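Local coordinates for protein hypothetical methylmalonyl-CoA decarboxylase alpha subunit (Sulfolobus tokodaii, PDB 1X0U) that belongs to the carboxyl transferase family of the ClpP/crotonase clan and assembles with other copies of itself into a complex of six chains, at residues D79-G84 / Y96-T101; I164-I169 / L184-I189; I169-A174 / I189-D194; V330-E335 / V367-Y372; L363-D368 / K401-V406. One frame throughout, in Å; residues are numbered along the deposited sequence.

In the fold
From the N terminus, interaction 1 comes first and closes a short loop, the hairpin of strands 81-88 and 91-98 at one side of the first seven-stranded sheet. Interactions 2 and 3 follow in the same sheet. They cross rather than nest, since their segments alternate along the chain; both pair strand 166-170 with strand 187-191 and share I169 and I189. F100 packs on P173, so interactions 1 and 3 touch. The second seven-stranded sheet holds interaction 4, which closes the crossover from strand 325-332 to strand 363-369, and interaction 5, which starts on that same strand and pairs it with 401-406. Centres of interactions 1 and 5 lie about 43 Å apart.

Interaction 1. Residues D79-G84 / Y96-T101; sequences DGVVTG and YAQDFT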
# COMPACT_ATOMS: atom_id res chain seq x y z
N ASP A 79 21.82 15.38 33.88
CA ASP A 79 21.06 14.48 34.74
C ASP A 79 21.55 13.03 34.80
O ASP A 79 20.76 12.12 35.10
CB ASP A 79 19.58 14.48 34.32
CG ASP A 79 18.65 13.97 35.41
OD1 ASP A 79 17.60 13.41 35.07
OD2 ASP A 79 18.96 14.12 36.61
N GLY A 80 22.83 12.80 34.53
CA GLY A 80 23.37 11.45 34.61
C GLY A 80 23.57 10.61 33.36
O GLY A 80 23.95 9.44 33.46
N VAL A 81 23.33 11.17 32.18
CA VAL A 81 23.51 10.39 30.96
C VAL A 81 23.95 11.28 29.79
O VAL A 81 23.48 12.40 29.63
CB VAL A 81 22.18 9.64 30.60
CG1 VAL A 81 21.08 10.65 30.28
CG2 VAL A 81 22.40 8.68 29.43
N VAL A 82 24.88 10.78 28.98
CA VAL A 82 25.34 11.53 27.82
C VAL A 82 24.64 10.89 26.63
O VAL A 82 24.68 9.66 26.46
CB VAL A 82 26.88 11.42 27.63
CG1 VAL A 82 27.32 12.32 26.48
CG2 VAL A 82 27.60 11.79 28.91
N THR A 83 24.00 11.72 25.82
CA THR A 83 23.27 11.24 24.66
C THR A 83 23.61 12.04 23.41
O THR A 83 23.87 13.24 23.48
CB THR A 83 21.74 11.30 24.89
OG1 THR A 83 21.39 12.61 25.37
CG2 THR A 83 21.30 10.26 25.90
N GLY A 84 23.59 11.36 22.28
CA GLY A 84 23.90 11.99 21.02
C GLY A 84 24.26 10.95 19.98
O GLY A 84 23.91 9.77 20.12
N TYR A 96 24.11 6.29 24.19
CA TYR A 96 23.95 6.99 25.44
C TYR A 96 24.95 6.32 26.36
O TYR A 96 25.23 5.12 26.22
CB TYR A 96 22.53 6.92 26.01
CG TYR A 96 22.05 5.56 26.43
CD1 TYR A 96 21.18 4.82 25.63
CD2 TYR A 96 22.42 5.02 27.67
CE1 TYR A 96 20.68 3.60 26.05
CE2 TYR A 96 21.93 3.79 28.09
CZ TYR A 96 21.06 3.09 27.27
OH TYR A 96 20.58 1.86 27.67
N ALA A 97 25.53 7.10 27.26
CA ALA A 97 26.51 6.59 28.20
C ALA A 97 26.12 7.18 29.55
O ALA A 97 26.18 8.39 29.74
CB ALA A 97 27.91 7.04 27.81
N GLN A 98 25.68 6.31 30.45
CA GLN A 98 25.29 6.76 31.77
C GLN A 98 26.54 7.08 32.58
O GLN A 98 27.56 6.38 32.48
CB GLN A 98 24.45 5.68 32.46
CG GLN A 98 23.13 5.41 31.74
CD GLN A 98 22.34 4.27 32.36
OE1 GLN A 98 22.85 3.16 32.52
NE2 GLN A 98 21.09 4.54 32.71
N ASP A 99 26.48 8.15 33.35
CA ASP A 99 27.61 8.57 34.17
C ASP A 99 27.35 8.16 35.61
O ASP A 99 26.55 8.78 36.31
CB ASP A 99 27.77 10.09 34.10
CG ASP A 99 29.08 10.55 34.69
OD1 ASP A 99 29.63 9.83 35.55
OD2 ASP A 99 29.55 11.63 34.29
N PHE A 100 28.04 7.11 36.05
CA PHE A 100 27.87 6.59 37.41
C PHE A 100 28.20 7.61 38.50
O PHE A 100 27.74 7.47 39.63
CB PHE A 100 28.73 5.33 37.61
CG PHE A 100 28.49 4.64 38.93
CD1 PHE A 100 27.36 3.84 39.12
CD2 PHE A 100 29.34 4.86 40.01
CE1 PHE A 100 27.08 3.27 40.37
CE2 PHE A 100 29.07 4.29 41.26
CZ PHE A 100 27.94 3.49 41.44
N THR A 101 28.98 8.63 38.16
CA THR A 101 29.36 9.64 39.14
C THR A 101 28.23 10.62 39.44
O THR A 101 28.33 11.43 40.36
CB THR A 101 30.59 10.46 38.69
OG1 THR A 101 30.21 11.37 37.64
CG2 THR A 101 31.69 9.54 38.19
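Y96 and V81 meet because of their first torsions: Y96 holds CG between its own backbone N and carbonyl carbon (chi1 66°), while V81 sets CG2 opposite its backbone N. That methyl lies 3.8 Å from CB of Y96 and approaches the ring obliquely. T83, two residues on, brings its own CG2 to 3.6 Å from the same CB, and the tyrosine ring runs on to I115 of helix 109-125. V82 and A97 occupy the other face of the sheet, packed on L46 of helix 42-49.

The backbone evidence is that of an antiparallel beta hairpin, with strand directions 174° apart. V82 and A97 form the hydrogen-bonded pair: V82 N to A97 O and A97 N to V82 O each measure 2.8 Å. V81 with Q98 and T83 with Y96 are the flanking non-hydrogen-bonded pairs. Past the strand end, D99 N still reaches G80 O at 2.8 Å, coming from above the carbonyl plane. D99 then starts an Asx turn: its OD1 accepts T101 N at 2.9 Å and T101 OG1 at 2.7 Å, both from the same face of the carboxylate.

Q98 sends its amide to D134 and H111. All three hydrogen bonds between the segments are backbone to backbone, the side chains meet across them through carbon atoms, and the doubly gripped OD1 probably fixes how the chain leaves the hairpin.

Interaction 2. Residues I164-I169 / L184-I189; sequences IPQITI and LTDFII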
# COMPACT_ATOMS: atom_id res chain seq x y z
N ILE A 164 16.17 -1.23 13.95
CA ILE A 164 17.53 -0.72 14.06
C ILE A 164 18.27 -1.57 15.09
O ILE A 164 17.73 -1.87 16.16
CB ILE A 164 17.56 0.79 14.49
CG1 ILE A 164 16.67 1.02 15.72
CG2 ILE A 164 17.08 1.67 13.33
CD1 ILE A 164 16.84 2.42 16.35
N PRO A 165 19.50 -1.99 14.77
CA PRO A 165 20.28 -2.83 15.69
C PRO A 165 20.41 -2.13 17.05
O PRO A 165 20.71 -0.94 17.11
CB PRO A 165 21.64 -2.95 15.00
CG PRO A 165 21.32 -2.71 13.55
CD PRO A 165 20.31 -1.60 13.61
N GLN A 166 20.21 -2.89 18.12
CA GLN A 166 20.32 -2.35 19.47
C GLN A 166 21.30 -3.16 20.30
O GLN A 166 21.02 -4.31 20.66
CB GLN A 166 18.95 -2.38 20.16
CG GLN A 166 17.91 -1.48 19.55
CD GLN A 166 16.57 -1.65 20.21
OE1 GLN A 166 15.82 -2.60 19.91
NE2 GLN A 166 16.27 -0.77 21.16
N ILE A 167 22.44 -2.55 20.61
CA ILE A 167 23.49 -3.20 21.39
C ILE A 167 23.69 -2.49 22.74
O ILE A 167 23.74 -1.27 22.81
CB ILE A 167 24.83 -3.17 20.63
CG1 ILE A 167 24.67 -3.87 19.28
CG2 ILE A 167 25.90 -3.85 21.44
CD1 ILE A 167 25.84 -3.66 18.33
N THR A 168 23.79 -3.26 23.82
CA THR A 168 24.00 -2.66 25.13
C THR A 168 25.33 -3.12 25.71
O THR A 168 25.66 -4.30 25.65
CB THR A 168 22.92 -3.07 26.15
OG1 THR A 168 23.16 -4.41 26.58
CG2 THR A 168 21.54 -2.98 25.55
N ILE A 169 26.10 -2.19 26.25
CA ILE A 169 27.35 -2.56 26.92
C ILE A 169 26.98 -2.40 28.38
O ILE A 169 26.70 -1.29 28.83
CB ILE A 169 28.51 -1.59 26.60
CG1 ILE A 169 28.89 -1.68 25.12
CG2 ILE A 169 29.74 -1.95 27.45
CD1 ILE A 169 30.04 -0.77 24.76
N LEU A 184 15.73 -6.09 26.44
CA LEU A 184 14.97 -5.80 25.24
C LEU A 184 15.81 -5.47 24.00
O LEU A 184 15.29 -5.47 22.89
CB LEU A 184 13.97 -4.66 25.51
CG LEU A 184 12.81 -4.96 26.47
CD1 LEU A 184 12.06 -3.66 26.78
CD2 LEU A 184 11.87 -5.99 25.85
N THR A 185 17.11 -5.19 24.17
CA THR A 185 17.95 -4.90 23.01
C THR A 185 18.39 -6.25 22.40
O THR A 185 18.14 -7.30 22.98
CB THR A 185 19.18 -4.05 23.39
OG1 THR A 185 19.99 -4.77 24.32
CG2 THR A 185 18.75 -2.71 24.02
N ASP A 186 19.05 -6.22 21.24
CA ASP A 186 19.45 -7.47 20.57
C ASP A 186 20.66 -8.21 21.16
O ASP A 186 20.67 -9.44 21.20
CB ASP A 186 19.69 -7.20 19.09
CG ASP A 186 18.52 -6.47 18.43
OD1 ASP A 186 17.37 -6.97 18.52
OD2 ASP A 186 18.76 -5.41 17.82
N PHE A 187 21.68 -7.47 21.60
CA PHE A 187 22.88 -8.08 22.15
C PHE A 187 23.33 -7.36 23.42
O PHE A 187 23.31 -6.13 23.48
CB PHE A 187 24.05 -8.01 21.15
CG PHE A 187 23.79 -8.71 19.85
CD1 PHE A 187 23.97 -10.09 19.73
CD2 PHE A 187 23.33 -8.00 18.75
CE1 PHE A 187 23.69 -10.74 18.53
CE2 PHE A 187 23.06 -8.64 17.54
CZ PHE A 187 23.24 -10.01 17.44
N ILE A 188 23.73 -8.15 24.41
CA ILE A 188 24.24 -7.59 25.64
C ILE A 188 25.71 -8.00 25.78
O ILE A 188 26.03 -9.18 25.89
CB ILE A 188 23.47 -8.08 26.89
CG1 ILE A 188 22.05 -7.50 26.90
CG2 ILE A 188 24.19 -7.63 28.15
CD1 ILE A 188 21.24 -7.94 28.12
N ILE A 189 26.59 -7.01 25.74
CA ILE A 189 28.02 -7.22 25.91
C ILE A 189 28.31 -6.73 27.33
O ILE A 189 28.06 -5.57 27.66
CB ILE A 189 28.83 -6.39 24.92
CG1 ILE A 189 28.49 -6.83 23.49
CG2 ILE A 189 30.32 -6.52 25.23
CD1 ILE A 189 28.97 -5.88 22.41
O HOH W 1 16.45 -4.10 17.20
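I164 is linked to D186 through a water that sits 2.8 Å from I164 O and 2.7 Å from D186 OD2. The water is placed to donate to either atom, although it has more acceptors near it than protons. P165 follows with its CA packed against the same carboxylate oxygen.

At Q166 the backbone N donates to D186 OD2 over 2.9 Å, meeting it on the anti side and 27° out of the carboxylate plane. The aspartate can turn back this far because its CG lies beside its own backbone N (chi1 -51°); its other oxygen, OD1, is bonded to N519 of the second subunit. Q166 O accepts D186 N at 2.8 Å, in the carbonyl plane, and a weak second bond from F187 N, while Q166 CB rests on T185 CB.

From here run neighbouring parallel strands, 166-170 beside 187-191, whose directions differ by 21° over 166-169 and 187-189, within the first large sheet of a crotonase-type fold. I167 places CG2 3.8 Å from I189 CD1 and turns CG1 obliquely to the F187 ring, which has F355 as an edge-to-face partner. T168 carries the ladder with both backbone N and O: T168 N bonds to F187 O at 2.9 Å, and T168 O takes I189 N at 2.9 Å, each donor nearly along the C=O axis. T168 OG1 comes to 3.3 Å from I188 CG1. I169 closes the segment with a CA-H...O contact to I189 O, while its side chain leans on T246 of helix 239-252.

Interaction 3. Residues I169-A174 / I189-D194; sequences IMAGPA and IMIKGD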
# COMPACT_ATOMS: atom_id res chain seq x y z
N ILE A 169 26.10 -2.19 26.25
CA ILE A 169 27.35 -2.56 26.92
C ILE A 169 26.98 -2.40 28.38
O ILE A 169 26.70 -1.29 28.83
CB ILE A 169 28.51 -1.59 26.60
CG1 ILE A 169 28.89 -1.68 25.12
CG2 ILE A 169 29.74 -1.95 27.45
CD1 ILE A 169 30.04 -0.77 24.76
N MET A 170 26.92 -3.51 29.09
CA MET A 170 26.61 -3.47 30.51
C MET A 170 27.94 -3.22 31.22
O MET A 170 28.73 -4.14 31.40
CB MET A 170 25.99 -4.79 30.97
CG MET A 170 25.74 -4.88 32.48
SD MET A 170 24.91 -3.40 33.09
CE MET A 170 23.44 -3.40 31.97
N ALA A 171 28.20 -1.97 31.58
CA ALA A 171 29.45 -1.62 32.25
C ALA A 171 29.20 -1.02 33.62
O ALA A 171 29.87 -0.07 34.03
CB ALA A 171 30.26 -0.65 31.37
N GLY A 172 28.24 -1.59 34.34
CA GLY A 172 27.89 -1.10 35.67
C GLY A 172 27.18 -2.12 36.54
O GLY A 172 27.09 -3.29 36.16
N PRO A 173 26.67 -1.72 37.71
CA PRO A 173 25.95 -2.55 38.68
C PRO A 173 24.43 -2.37 38.59
O PRO A 173 23.82 -1.75 39.47
CB PRO A 173 26.49 -2.04 40.00
CG PRO A 173 26.53 -0.57 39.76
CD PRO A 173 27.02 -0.42 38.32
N ALA A 174 23.83 -2.92 37.55
CA ALA A 174 22.40 -2.79 37.33
C ALA A 174 21.50 -3.64 38.23
O ALA A 174 21.70 -4.85 38.39
CB ALA A 174 22.07 -3.10 35.86
N ILE A 189 26.59 -7.01 25.74
CA ILE A 189 28.02 -7.22 25.91
C ILE A 189 28.31 -6.73 27.33
O ILE A 189 28.06 -5.57 27.66
CB ILE A 189 28.83 -6.39 24.92
CG1 ILE A 189 28.49 -6.83 23.49
CG2 ILE A 189 30.32 -6.52 25.23
CD1 ILE A 189 28.97 -5.88 22.41
N MET A 190 28.81 -7.62 28.17
CA MET A 190 29.08 -7.30 29.55
C MET A 190 30.52 -7.60 29.95
O MET A 190 31.11 -8.57 29.47
CB MET A 190 28.13 -8.09 30.45
CG MET A 190 28.22 -7.76 31.92
SD MET A 190 26.85 -8.50 32.79
CE MET A 190 27.36 -8.28 34.48
N ILE A 191 31.07 -6.76 30.82
CA ILE A 191 32.44 -6.94 31.31
C ILE A 191 32.39 -7.73 32.61
O ILE A 191 31.51 -7.51 33.44
CB ILE A 191 33.12 -5.58 31.59
CG1 ILE A 191 33.16 -4.72 30.32
CG2 ILE A 191 34.55 -5.80 32.11
CD1 ILE A 191 31.87 -4.03 30.00
N LYS A 192 33.31 -8.67 32.79
CA LYS A 192 33.30 -9.42 34.04
C LYS A 192 34.21 -8.73 35.04
O LYS A 192 35.28 -8.26 34.68
CB LYS A 192 33.70 -10.90 33.84
CG LYS A 192 34.73 -11.20 32.77
CD LYS A 192 34.69 -12.70 32.43
CE LYS A 192 35.55 -13.07 31.22
NZ LYS A 192 36.96 -13.41 31.59
N GLY A 193 33.75 -8.66 36.28
CA GLY A 193 34.51 -8.01 37.32
C GLY A 193 33.60 -7.68 38.48
O GLY A 193 32.36 -7.73 38.37
N ASP A 194 34.20 -7.31 39.60
CA ASP A 194 33.47 -6.97 40.81
C ASP A 194 32.44 -5.86 40.59
O ASP A 194 31.37 -5.89 41.18
CB ASP A 194 34.44 -6.53 41.91
CG ASP A 194 33.73 -6.16 43.19
OD1 ASP A 194 33.19 -7.08 43.84
OD2 ASP A 194 33.68 -4.97 43.53
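The flat groups here are peptides, and the one between M170 and A171 is met at its oxygen. I191 CD1 comes obliquely from one side of the plane, beyond M170 O and 3.4 Å from it, while M190 CG lies near the plane at the edge, 3.7 Å from the same oxygen. The preceding peptide of M170 donates across the contact, M170 N to I189 O at 2.8 Å, with the nitrogen tilted 19° from the carbonyl plane.

This bond belongs to the end of the parallel ladder. Paired CA atoms are 4.7 Å apart at M170 and M190 but 6.2 Å apart at A171 and I191, the geometric sign that the strands are parting. The first chain then enters strand 173-175, which pairs with 197-199 in a small second sheet, as is consistent with a crotonase fold.

M170 and M190 lie side by side and point the same way, with M170 CG 3.8 Å from M190 SD. M190 is extended, whereas M170 bends beyond CG, and both pack on M198. Beside I169, I191 folds its CD1 back (chi2 80°), which puts that methyl 3.9 Å from I169 CG2 and 4.0 Å from A171 CB.

Interaction 4. Residues V330-E335 / V367-Y372; sequences VANNPE and VDTPGY
N332 points its side chain at the D368-T369 backbone and lies between the two diverging strands. The backbone directs N332 CB toward the other strand, 3.3 Å from D368 O; the first torsion (chi1 -54°) then sets CG beside the backbone N and lays the amide against T369, with N332 CG 3.5 Å from T369 CB.

T369 answers with its carbon branch. Its OG1 is turned opposite the backbone N (chi1 175°) and is bonded to G339 O, with a weak further bond from G371 N. CG2 is thereby left between N and the carbonyl carbon, where it lies 3.8 Å from N332 CG. D368 is turned in the same sense, and its OD2 comes to 3.7 Å from P334 CG, the two side chains crossing at about a right angle. That carboxylate is held from outside the contact by R407, K408 and Y289, so several partners probably fix its rotation and stabilise its negative charge.

Backbone pairing has already ended here. CA atoms of N332 and D368 are 5.6 Å apart and the axes of 330-332 and 367-369 differ by 40°, whereas V330, just upstream, is still backbone-bonded to I364 and L366. The contact therefore lies at the C-terminal ends of two parallel strands joined through helix 343-358, an arrangement typical of a beta-alpha-beta crossover.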
# COMPACT_ATOMS: atom_id res chain seq x y z
N VAL A 330 24.38 -21.35 12.10
CA VAL A 330 23.79 -22.13 13.17
C VAL A 330 24.36 -23.52 12.93
O VAL A 330 24.13 -24.12 11.87
CB VAL A 330 22.26 -22.17 13.07
CG1 VAL A 330 21.67 -22.95 14.24
CG2 VAL A 330 21.72 -20.76 13.06
N ALA A 331 25.10 -24.04 13.90
CA ALA A 331 25.73 -25.34 13.73
C ALA A 331 25.76 -26.14 15.02
O ALA A 331 26.21 -25.64 16.05
CB ALA A 331 27.14 -25.15 13.19
N ASN A 332 25.30 -27.39 14.97
CA ASN A 332 25.28 -28.25 16.15
C ASN A 332 26.71 -28.56 16.58
O ASN A 332 27.60 -28.73 15.75
CB ASN A 332 24.53 -29.54 15.84
CG ASN A 332 23.14 -29.28 15.31
OD1 ASN A 332 22.28 -28.74 16.01
ND2 ASN A 332 22.91 -29.65 14.06
N ASN A 333 26.93 -28.60 17.89
CA ASN A 333 28.25 -28.85 18.44
C ASN A 333 28.30 -30.25 19.04
O ASN A 333 27.67 -30.51 20.06
CB ASN A 333 28.59 -27.81 19.51
CG ASN A 333 30.01 -27.93 20.04
OD1 ASN A 333 30.42 -27.20 20.95
ND2 ASN A 333 30.77 -28.85 19.47
N PRO A 334 29.04 -31.16 18.40
CA PRO A 334 29.18 -32.55 18.85
C PRO A 334 29.85 -32.66 20.22
O PRO A 334 29.56 -33.57 21.00
CB PRO A 334 30.05 -33.18 17.76
CG PRO A 334 29.82 -32.32 16.55
CD PRO A 334 29.78 -30.94 17.15
N GLU A 335 30.73 -31.71 20.51
CA GLU A 335 31.47 -31.68 21.76
C GLU A 335 30.65 -31.41 23.03
O GLU A 335 31.15 -31.60 24.13
CB GLU A 335 32.60 -30.67 21.64
CG GLU A 335 33.63 -31.07 20.62
CD GLU A 335 34.64 -29.98 20.33
OE1 GLU A 335 35.69 -30.30 19.73
OE2 GLU A 335 34.38 -28.80 20.68
N VAL A 367 24.58 -29.16 9.96
CA VAL A 367 23.93 -30.14 10.81
C VAL A 367 24.65 -31.40 11.23
O VAL A 367 25.34 -32.05 10.43
CB VAL A 367 22.59 -30.57 10.16
CG1 VAL A 367 21.80 -31.47 11.11
CG2 VAL A 367 21.78 -29.33 9.78
N ASP A 368 24.44 -31.76 12.49
CA ASP A 368 24.97 -32.97 13.10
C ASP A 368 24.36 -33.07 14.48
O ASP A 368 25.01 -32.81 15.49
CB ASP A 368 26.50 -32.95 13.19
CG ASP A 368 27.07 -34.29 13.63
OD1 ASP A 368 26.30 -35.28 13.66
OD2 ASP A 368 28.29 -34.36 13.93
N THR A 369 23.09 -33.42 14.52
CA THR A 369 22.36 -33.52 15.77
C THR A 369 21.52 -34.80 15.76
O THR A 369 20.81 -35.08 14.79
CB THR A 369 21.46 -32.27 15.98
OG1 THR A 369 20.67 -32.45 17.16
CG2 THR A 369 20.55 -32.04 14.77
N PRO A 370 21.59 -35.58 16.85
CA PRO A 370 20.86 -36.83 17.02
C PRO A 370 19.47 -36.66 17.61
O PRO A 370 18.70 -37.62 17.70
CB PRO A 370 21.77 -37.60 17.97
CG PRO A 370 22.19 -36.52 18.91
CD PRO A 370 22.53 -35.37 17.97
N GLY A 371 19.14 -35.44 18.03
CA GLY A 371 17.83 -35.19 18.63
C GLY A 371 17.93 -34.24 19.80
O GLY A 371 18.78 -33.37 19.82
N TYR A 372 17.06 -34.41 20.80
CA TYR A 372 17.04 -33.53 21.96
C TYR A 372 17.53 -34.21 23.23
O TYR A 372 17.56 -35.43 23.30
CB TYR A 372 15.62 -32.99 22.19
CG TYR A 372 15.09 -32.18 21.03
CD1 TYR A 372 14.75 -32.80 19.81
CD2 TYR A 372 15.02 -30.78 21.09
CE1 TYR A 372 14.39 -32.04 18.70
CE2 TYR A 372 14.66 -30.03 19.99
CZ TYR A 372 14.35 -30.66 18.80
OH TYR A 372 14.08 -29.91 17.69

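Interaction 5. Residues L363-D368 / K401-V406; sequences LISLVD and KITVIV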
# COMPACT_ATOMS: atom_id res chain seq x y z
N LEU A 363 21.21 -17.05 6.37
CA LEU A 363 21.54 -18.05 7.38
C LEU A 363 22.04 -19.39 6.84
O LEU A 363 21.45 -19.98 5.94
CB LEU A 363 20.32 -18.33 8.26
CG LEU A 363 19.88 -17.22 9.21
CD1 LEU A 363 18.42 -17.45 9.62
CD2 LEU A 363 20.81 -17.19 10.43
N ILE A 364 23.13 -19.87 7.42
CA ILE A 364 23.69 -21.15 7.03
C ILE A 364 23.59 -22.15 8.17
O ILE A 364 24.06 -21.89 9.28
CB ILE A 364 25.18 -21.04 6.64
CG1 ILE A 364 25.33 -20.14 5.41
CG2 ILE A 364 25.74 -22.42 6.33
CD1 ILE A 364 24.56 -20.64 4.20
N SER A 365 22.99 -23.31 7.89
CA SER A 365 22.89 -24.37 8.88
C SER A 365 23.90 -25.48 8.55
O SER A 365 24.03 -25.90 7.40
CB SER A 365 21.49 -24.98 8.92
OG SER A 365 20.52 -24.03 9.30
N LEU A 366 24.62 -25.94 9.57
CA LEU A 366 25.58 -27.02 9.44
C LEU A 366 25.03 -28.01 10.45
O LEU A 366 25.01 -27.74 11.65
CB LEU A 366 26.99 -26.53 9.82
CG LEU A 366 27.46 -25.38 8.93
CD1 LEU A 366 28.69 -24.70 9.52
CD2 LEU A 366 27.75 -25.91 7.55
N VAL A 367 24.58 -29.16 9.96
CA VAL A 367 23.93 -30.14 10.81
C VAL A 367 24.65 -31.40 11.23
O VAL A 367 25.34 -32.05 10.43
CB VAL A 367 22.59 -30.57 10.16
CG1 VAL A 367 21.80 -31.47 11.11
CG2 VAL A 367 21.78 -29.33 9.78
N ASP A 368 24.44 -31.76 12.49
CA ASP A 368 24.97 -32.97 13.10
C ASP A 368 24.36 -33.07 14.48
O ASP A 368 25.01 -32.81 15.49
CB ASP A 368 26.50 -32.95 13.19
CG ASP A 368 27.07 -34.29 13.63
OD1 ASP A 368 26.30 -35.28 13.66
OD2 ASP A 368 28.29 -34.36 13.93
N LYS A 401 18.19 -19.07 3.00
CA LYS A 401 18.48 -20.13 3.95
C LYS A 401 19.03 -21.36 3.23
O LYS A 401 18.40 -21.88 2.32
CB LYS A 401 17.22 -20.48 4.74
CG LYS A 401 16.80 -19.39 5.73
CD LYS A 401 15.47 -19.70 6.37
CE LYS A 401 14.36 -19.70 5.33
NZ LYS A 401 13.08 -20.07 5.96
N ILE A 402 20.21 -21.80 3.65
CA ILE A 402 20.86 -22.97 3.06
C ILE A 402 21.32 -23.89 4.18
O ILE A 402 21.92 -23.45 5.17
CB ILE A 402 22.11 -22.59 2.22
CG1 ILE A 402 21.71 -21.69 1.06
CG2 ILE A 402 22.74 -23.84 1.64
CD1 ILE A 402 22.89 -21.14 0.28
N THR A 403 21.02 -25.18 4.02
CA THR A 403 21.42 -26.17 5.00
C THR A 403 22.46 -27.12 4.42
O THR A 403 22.33 -27.59 3.28
CB THR A 403 20.20 -26.98 5.50
OG1 THR A 403 19.32 -26.12 6.22
CG2 THR A 403 20.64 -28.10 6.42
N VAL A 404 23.50 -27.37 5.20
CA VAL A 404 24.55 -28.29 4.81
C VAL A 404 24.64 -29.31 5.94
O VAL A 404 25.11 -29.01 7.04
CB VAL A 404 25.92 -27.62 4.65
CG1 VAL A 404 26.98 -28.68 4.34
CG2 VAL A 404 25.88 -26.60 3.53
N ILE A 405 24.18 -30.52 5.66
CA ILE A 405 24.20 -31.60 6.63
C ILE A 405 25.57 -32.26 6.61
O ILE A 405 25.95 -32.90 5.62
CB ILE A 405 23.08 -32.61 6.32
CG1 ILE A 405 21.72 -31.88 6.40
CG2 ILE A 405 23.15 -33.79 7.27
CD1 ILE A 405 20.50 -32.74 6.09
N VAL A 406 26.31 -32.09 7.69
CA VAL A 406 27.65 -32.64 7.83
C VAL A 406 27.60 -34.12 8.21
O VAL A 406 28.25 -34.96 7.58
CB VAL A 406 28.44 -31.83 8.88
CG1 VAL A 406 29.71 -32.55 9.29
CG2 VAL A 406 28.78 -30.48 8.30
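S365 O takes the shortest hydrogen bond of this contact, from V404 N at 2.7 Å, with the donor tilted 22° from the carbonyl plane. The CA of T403 adds a CA-H...O contact to the same oxygen. Bonds on either side continue the ladder: S365 N to I402 O at 2.9 Å, V367 N to V404 O at 3.0 Å, and I402 N to L363 O at the start. At the other end V406 N meets V367 O at 2.9 Å, in the carbonyl plane and on a lone pair, though the N-H points there less directly (133° at the hydrogen).

The alternating donors and acceptors, with CA pairs in step from L363-K401 to V367-I405, define neighbouring parallel strands. Helices 376-380 and 383-396 lie between them in the chain, and the pair sits inside the second large sheet of this crotonase-type protein.

One face carries I364, I402, L366 and V404. I364 folds its end inward (chi2 -59°), placing CD1 3.7 Å from I402 CB as the two side chains run alongside each other. L366 CD2 lies 3.8 Å from V404 CB in the same manner, and M291 and I295 of helix 291-298 pack on L366. On the other face T403 CG2 meets V367 CG2 at 3.8 Å. T403 OG1 lies 3.6 Å from S365 CB, but the two hydroxyls bond outward, S365 OG to M417 O and T403 OG1 to S418 O.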